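Local coordinates for protein 378aa long hypothetical citrate synthase (Sulfolobus tokodaii, PDB 1VGM) that belongs to the citrate synthase family, with a largely helical fold and two chains in the assembly, at residues 128-133 with 145-150; 295-300 with 314-319. One frame throughout, in Å; residues are numbered along the deposited sequence.

Both contacts sit well away from the middle of the subunit, their centres about 17 Å (interaction 1) and 19 Å (interaction 2) from the centre of the chain. They follow one another along the sequence: the first is finished before the second begins, and the two do not touch, with centres about 30 Å apart and nearest atoms about 13 Å apart. Interaction 1 brings the loop after helix 117-139 back across that helix, touching it around P147, while interaction 2 pairs helix 284-304 with the antiparallel helix 314-323. The first is made by a proline ring against a threonine, the second by two aromatic rings and a carboxylate. Neither involves the other subunit.

Interaction 1 (128-133 with 145-150); sequences TATITA and KIPEPS
T130 and P147 meet where the chain, having left helix 117-139, passes across its flank in the loop before helix 153-162, part of the mainly helical citrate synthase fold. The CA atoms of these two residues are 5.9 Å apart, and the CG and CD carbons of the P147 ring do the touching.

Followed outward, the T130 side chain is covered by this ring almost from its root. Its CB lies 3.6 Å from P147 CD, and then the two branches part. The hydroxyl branch, OG1, comes to 3.2 Å from P147 CD, a close approach of an oxygen to a ring carbon, with CG a little farther off. That oxygen has its polar partner elsewhere: it is hydrogen-bonded to the carbonyl of F74, whose side chain also packs on I146 and P147. The chi1 of -58° sets OG1 beside the backbone N and turns the methyl CG2 anti to it; CG2 reaches both P147 CD and the end of I146, whose CD1 is 3.8 Å away.

Beside this, A129 gives the loop mainly its backbone, and its methyl turns to Y153 on helix 153-162. P147 also rests on A160 of that helix, so the proline sits between two helices. N134, one turn beyond T130, links helix and loop: its ND2 bonds to T130 O and its OD1 accepts from the backbone N of K145. On the side of the helix facing helix 93-108, T128 O is gripped twice, by T132 N and, from the opposite face of the carbonyl plane, by T132 OG1 at 2.8 Å.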
loop_
_atom_site.group_PDB
_atom_site.type_symbol
_atom_site.label_atom_id
_atom_site.label_comp_id
_atom_site.label_asym_id
_atom_site.label_seq_id
_atom_site.Cartn_x
_atom_site.Cartn_y
_atom_site.Cartn_z
ATOM N N THR A 128 -13.880 9.219 -4.493
ATOM C CA THR A 128 -13.516 9.212 -3.079
ATOM C C THR A 128 -14.672 9.739 -2.222
ATOM O O THR A 128 -14.950 9.220 -1.145
ATOM C CB THR A 128 -12.255 10.082 -2.838
ATOM O OG1 THR A 128 -11.207 9.657 -3.719
ATOM C CG2 THR A 128 -11.780 9.955 -1.407
ATOM N N ALA A 129 -15.355 10.767 -2.709
ATOM C CA ALA A 129 -16.534 11.299 -2.026
ATOM C C ALA A 129 -17.651 10.258 -1.986
ATOM O O ALA A 129 -18.302 10.063 -0.959
ATOM C CB ALA A 129 -17.029 12.564 -2.743
ATOM N N THR A 130 -17.875 9.591 -3.111
ATOM C CA THR A 130 -18.910 8.569 -3.174
ATOM C C THR A 130 -18.588 7.467 -2.165
ATOM O O THR A 130 -19.439 7.059 -1.374
ATOM C CB THR A 130 -18.997 7.973 -4.595
ATOM O OG1 THR A 130 -19.267 9.025 -5.532
ATOM C CG2 THR A 130 -20.098 6.913 -4.678
ATOM N N ILE A 131 -17.350 6.996 -2.184
ATOM C CA ILE A 131 -16.945 5.922 -1.283
ATOM C C ILE A 131 -17.041 6.335 0.190
ATOM O O ILE A 131 -17.534 5.577 1.015
ATOM C CB ILE A 131 -15.509 5.449 -1.608
ATOM C CG1 ILE A 131 -15.542 4.577 -2.864
ATOM C CG2 ILE A 131 -14.919 4.667 -0.440
ATOM C CD1 ILE A 131 -14.194 4.454 -3.555
ATOM N N THR A 132 -16.581 7.536 0.519
ATOM C CA THR A 132 -16.565 7.975 1.909
ATOM C C THR A 132 -17.999 8.173 2.417
ATOM O O THR A 132 -18.317 7.821 3.556
ATOM C CB THR A 132 -15.778 9.306 2.063
ATOM O OG1 THR A 132 -14.426 9.125 1.617
ATOM C CG2 THR A 132 -15.772 9.757 3.511
ATOM N N ALA A 133 -18.860 8.733 1.571
ATOM C CA ALA A 133 -20.264 8.909 1.913
ATOM C C ALA A 133 -20.927 7.574 2.216
ATOM O O ALA A 133 -21.701 7.451 3.172
ATOM C CB ALA A 133 -21.000 9.606 0.777
ATOM N N LYS A 145 -26.206 5.688 -1.321
ATOM C CA LYS A 145 -26.611 6.839 -2.106
ATOM C C LYS A 145 -25.418 7.435 -2.845
ATOM O O LYS A 145 -24.416 7.805 -2.229
ATOM C CB LYS A 145 -27.240 7.893 -1.197
ATOM C CG LYS A 145 -27.707 9.131 -1.936
ATOM C CD LYS A 145 -28.347 10.126 -0.994
ATOM C CE LYS A 145 -29.805 9.766 -0.716
ATOM N NZ LYS A 145 -29.941 8.654 0.276
ATOM N N ILE A 146 -25.529 7.520 -4.167
ATOM C CA ILE A 146 -24.468 8.101 -4.982
ATOM C C ILE A 146 -24.583 9.623 -5.005
ATOM O O ILE A 146 -25.673 10.170 -5.159
ATOM C CB ILE A 146 -24.521 7.565 -6.429
ATOM C CG1 ILE A 146 -24.587 6.032 -6.419
ATOM C CG2 ILE A 146 -23.290 8.028 -7.204
ATOM C CD1 ILE A 146 -23.400 5.357 -5.732
ATOM N N PRO A 147 -23.454 10.329 -4.829
ATOM C CA PRO A 147 -23.483 11.793 -4.918
ATOM C C PRO A 147 -23.999 12.296 -6.272
ATOM O O PRO A 147 -23.787 11.668 -7.313
ATOM C CB PRO A 147 -22.028 12.192 -4.676
ATOM C CG PRO A 147 -21.463 11.069 -3.869
ATOM C CD PRO A 147 -22.129 9.834 -4.419
ATOM N N GLU A 148 -24.664 13.445 -6.246
ATOM C CA GLU A 148 -25.236 14.020 -7.450
ATOM C C GLU A 148 -24.602 15.359 -7.773
ATOM O O GLU A 148 -24.079 16.042 -6.894
ATOM C CB GLU A 148 -26.732 14.198 -7.279
ATOM C CG GLU A 148 -27.473 12.893 -7.158
ATOM C CD GLU A 148 -28.750 12.896 -7.956
ATOM O OE1 GLU A 148 -29.779 13.371 -7.428
ATOM O OE2 GLU A 148 -28.715 12.428 -9.115
ATOM N N PRO A 149 -24.639 15.752 -9.057
ATOM C CA PRO A 149 -24.171 17.084 -9.437
ATOM C C PRO A 149 -24.841 18.134 -8.566
ATOM O O PRO A 149 -26.008 17.996 -8.200
ATOM C CB PRO A 149 -24.583 17.205 -10.900
ATOM C CG PRO A 149 -24.632 15.783 -11.379
ATOM C CD PRO A 149 -25.165 15.001 -10.210
ATOM N N SER A 150 -24.092 19.176 -8.225
ATOM C CA SER A 150 -24.639 20.301 -7.475
ATOM C C SER A 150 -23.679 21.460 -7.648
ATOM O O SER A 150 -22.710 21.352 -8.395
ATOM C CB SER A 150 -24.769 19.941 -5.992
ATOM O OG SER A 150 -23.515 19.986 -5.333
#

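Interaction 2 (295-300 with 314-319); sequences RIEKLG and DFYSGI
E297 and Y316 join two antiparallel helices of the citrate synthase fold, 284-304 and 314-323, across a wide gap: the axes of the two short segments stay 12.2 Å apart at an angle of 176°, so long side chains have to bridge it. The close-packed part is apolar. F315 is directed toward the other helix and puts the end of its ring between I296 and E297, with CZ 3.9 Å from I296 CG2, which lies at the ring edge. On the E297 side, CE2 is 3.9 Å from E297 CB. The rings of F230 and F257 pack edge-to-face with F315, and its CD2 lies over one face of the Y316 ring.

On the polar side E297 is partly exposed. Its chain runs out extended, CG opposite the backbone N (chi1 179°), which carries the carboxylate past the phenylalanine to the end of the tyrosine. The carboxylate and phenol planes stand nearly perpendicular. K273 NZ completes the group, forming a salt bridge with E297 OE1 and a hydrogen bond with Y316 OH. The phenol donates a hydrogen bond to the carboxylate, modelled at a doubtfully short 2.5 Å from Y316 OH to E297 OE1, and this oxygen lies at the edge of the Y316 ring, near its plane.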
loop_
_atom_site.group_PDB
_atom_site.type_symbol
_atom_site.label_atom_id
_atom_site.label_comp_id
_atom_site.label_asym_id
_atom_site.label_seq_id
_atom_site.Cartn_x
_atom_site.Cartn_y
_atom_site.Cartn_z
ATOM N N ARG A 295 -10.388 26.075 26.712
ATOM C CA ARG A 295 -9.759 26.127 28.021
ATOM C C ARG A 295 -8.527 25.248 28.004
ATOM O O ARG A 295 -7.491 25.606 28.551
ATOM C CB ARG A 295 -10.724 25.643 29.110
ATOM C CG ARG A 295 -10.130 25.638 30.524
ATOM C CD ARG A 295 -9.623 27.025 30.924
ATOM N NE ARG A 295 -9.108 27.062 32.291
ATOM C CZ ARG A 295 -8.502 28.112 32.841
ATOM N NH1 ARG A 295 -8.345 29.235 32.147
ATOM N NH2 ARG A 295 -8.048 28.043 34.087
ATOM N N ILE A 296 -8.643 24.089 27.372
ATOM C CA ILE A 296 -7.512 23.178 27.273
ATOM C C ILE A 296 -6.394 23.821 26.457
ATOM O O ILE A 296 -5.211 23.657 26.766
ATOM C CB ILE A 296 -7.921 21.844 26.604
ATOM C CG1 ILE A 296 -8.919 21.091 27.493
ATOM C CG2 ILE A 296 -6.679 20.998 26.339
ATOM C CD1 ILE A 296 -8.379 20.760 28.872
ATOM N N GLU A 297 -6.771 24.557 25.417
ATOM C CA GLU A 297 -5.786 25.246 24.594
ATOM C C GLU A 297 -5.002 26.252 25.438
ATOM O O GLU A 297 -3.780 26.322 25.342
ATOM C CB GLU A 297 -6.458 25.972 23.425
ATOM C CG GLU A 297 -5.470 26.727 22.542
ATOM C CD GLU A 297 -6.140 27.745 21.649
ATOM O OE1 GLU A 297 -7.347 27.589 21.376
ATOM O OE2 GLU A 297 -5.462 28.696 21.215
ATOM N N LYS A 298 -5.710 27.023 26.261
ATOM C CA LYS A 298 -5.060 27.984 27.155
ATOM C C LYS A 298 -4.085 27.322 28.139
ATOM O O LYS A 298 -2.926 27.722 28.238
ATOM C CB LYS A 298 -6.111 28.782 27.931
ATOM C CG LYS A 298 -5.544 29.957 28.717
ATOM C CD LYS A 298 -4.767 30.912 27.811
ATOM C CE LYS A 298 -5.639 31.493 26.693
ATOM N NZ LYS A 298 -6.147 32.866 27.013
ATOM N N LEU A 299 -4.552 26.310 28.863
ATOM C CA LEU A 299 -3.679 25.583 29.778
ATOM C C LEU A 299 -2.509 24.984 29.008
ATOM O O LEU A 299 -1.360 25.047 29.457
ATOM C CB LEU A 299 -4.463 24.478 30.490
ATOM C CG LEU A 299 -5.672 25.002 31.272
ATOM C CD1 LEU A 299 -6.529 23.832 31.749
ATOM C CD2 LEU A 299 -5.192 25.853 32.452
ATOM N N GLY A 300 -2.816 24.421 27.840
ATOM C CA GLY A 300 -1.799 23.843 26.980
ATOM C C GLY A 300 -0.696 24.807 26.589
ATOM O O GLY A 300 0.488 24.491 26.710
ATOM N N ASP A 314 -4.892 19.017 14.246
ATOM C CA ASP A 314 -5.823 17.983 14.695
ATOM C C ASP A 314 -6.579 18.382 15.963
ATOM O O ASP A 314 -7.502 17.687 16.385
ATOM C CB ASP A 314 -5.078 16.659 14.945
ATOM C CG ASP A 314 -4.219 16.235 13.760
ATOM O OD1 ASP A 314 -4.747 16.230 12.626
ATOM O OD2 ASP A 314 -3.022 15.910 13.960
ATOM N N PHE A 315 -6.192 19.497 16.575
ATOM C CA PHE A 315 -6.793 19.911 17.841
ATOM C C PHE A 315 -8.250 20.331 17.694
ATOM O O PHE A 315 -9.069 20.006 18.543
ATOM C CB PHE A 315 -6.011 21.066 18.462
ATOM C CG PHE A 315 -6.396 21.370 19.885
ATOM C CD1 PHE A 315 -5.923 20.584 20.934
ATOM C CD2 PHE A 315 -7.247 22.432 20.174
ATOM C CE1 PHE A 315 -6.268 20.873 22.257
ATOM C CE2 PHE A 315 -7.599 22.730 21.491
ATOM C CZ PHE A 315 -7.119 21.941 22.534
ATOM N N TYR A 316 -8.564 21.063 16.625
ATOM C CA TYR A 316 -9.907 21.617 16.445
ATOM C C TYR A 316 -10.665 20.966 15.302
ATOM O O TYR A 316 -11.838 21.255 15.110
ATOM C CB TYR A 316 -9.855 23.135 16.199
ATOM C CG TYR A 316 -9.736 23.956 17.463
ATOM C CD1 TYR A 316 -8.570 24.661 17.750
ATOM C CD2 TYR A 316 -10.780 24.009 18.388
ATOM C CE1 TYR A 316 -8.438 25.396 18.923
ATOM C CE2 TYR A 316 -10.657 24.744 19.575
ATOM C CZ TYR A 316 -9.481 25.432 19.834
ATOM O OH TYR A 316 -9.337 26.135 21.009
ATOM N N SER A 317 -10.005 20.097 14.538
ATOM C CA SER A 317 -10.600 19.600 13.297
ATOM C C SER A 317 -11.820 18.729 13.597
ATOM O O SER A 317 -12.858 18.832 12.932
ATOM C CB SER A 317 -9.568 18.801 12.483
ATOM O OG SER A 317 -9.039 17.711 13.223
ATOM N N GLY A 318 -11.692 17.881 14.612
ATOM C CA GLY A 318 -12.763 16.962 14.946
ATOM C C GLY A 318 -14.026 17.646 15.437
ATOM O O GLY A 318 -15.123 17.159 15.188
ATOM N N ILE A 319 -13.877 18.768 16.137
ATOM C CA ILE A 319 -15.027 19.557 16.559
ATOM C C ILE A 319 -15.749 20.100 15.323
ATOM O O ILE A 319 -16.977 20.183 15.302
ATOM C CB ILE A 319 -14.595 20.742 17.466
ATOM C CG1 ILE A 319 -14.095 20.221 18.820
ATOM C CG2 ILE A 319 -15.764 21.701 17.679
ATOM C CD1 ILE A 319 -13.531 21.309 19.727
#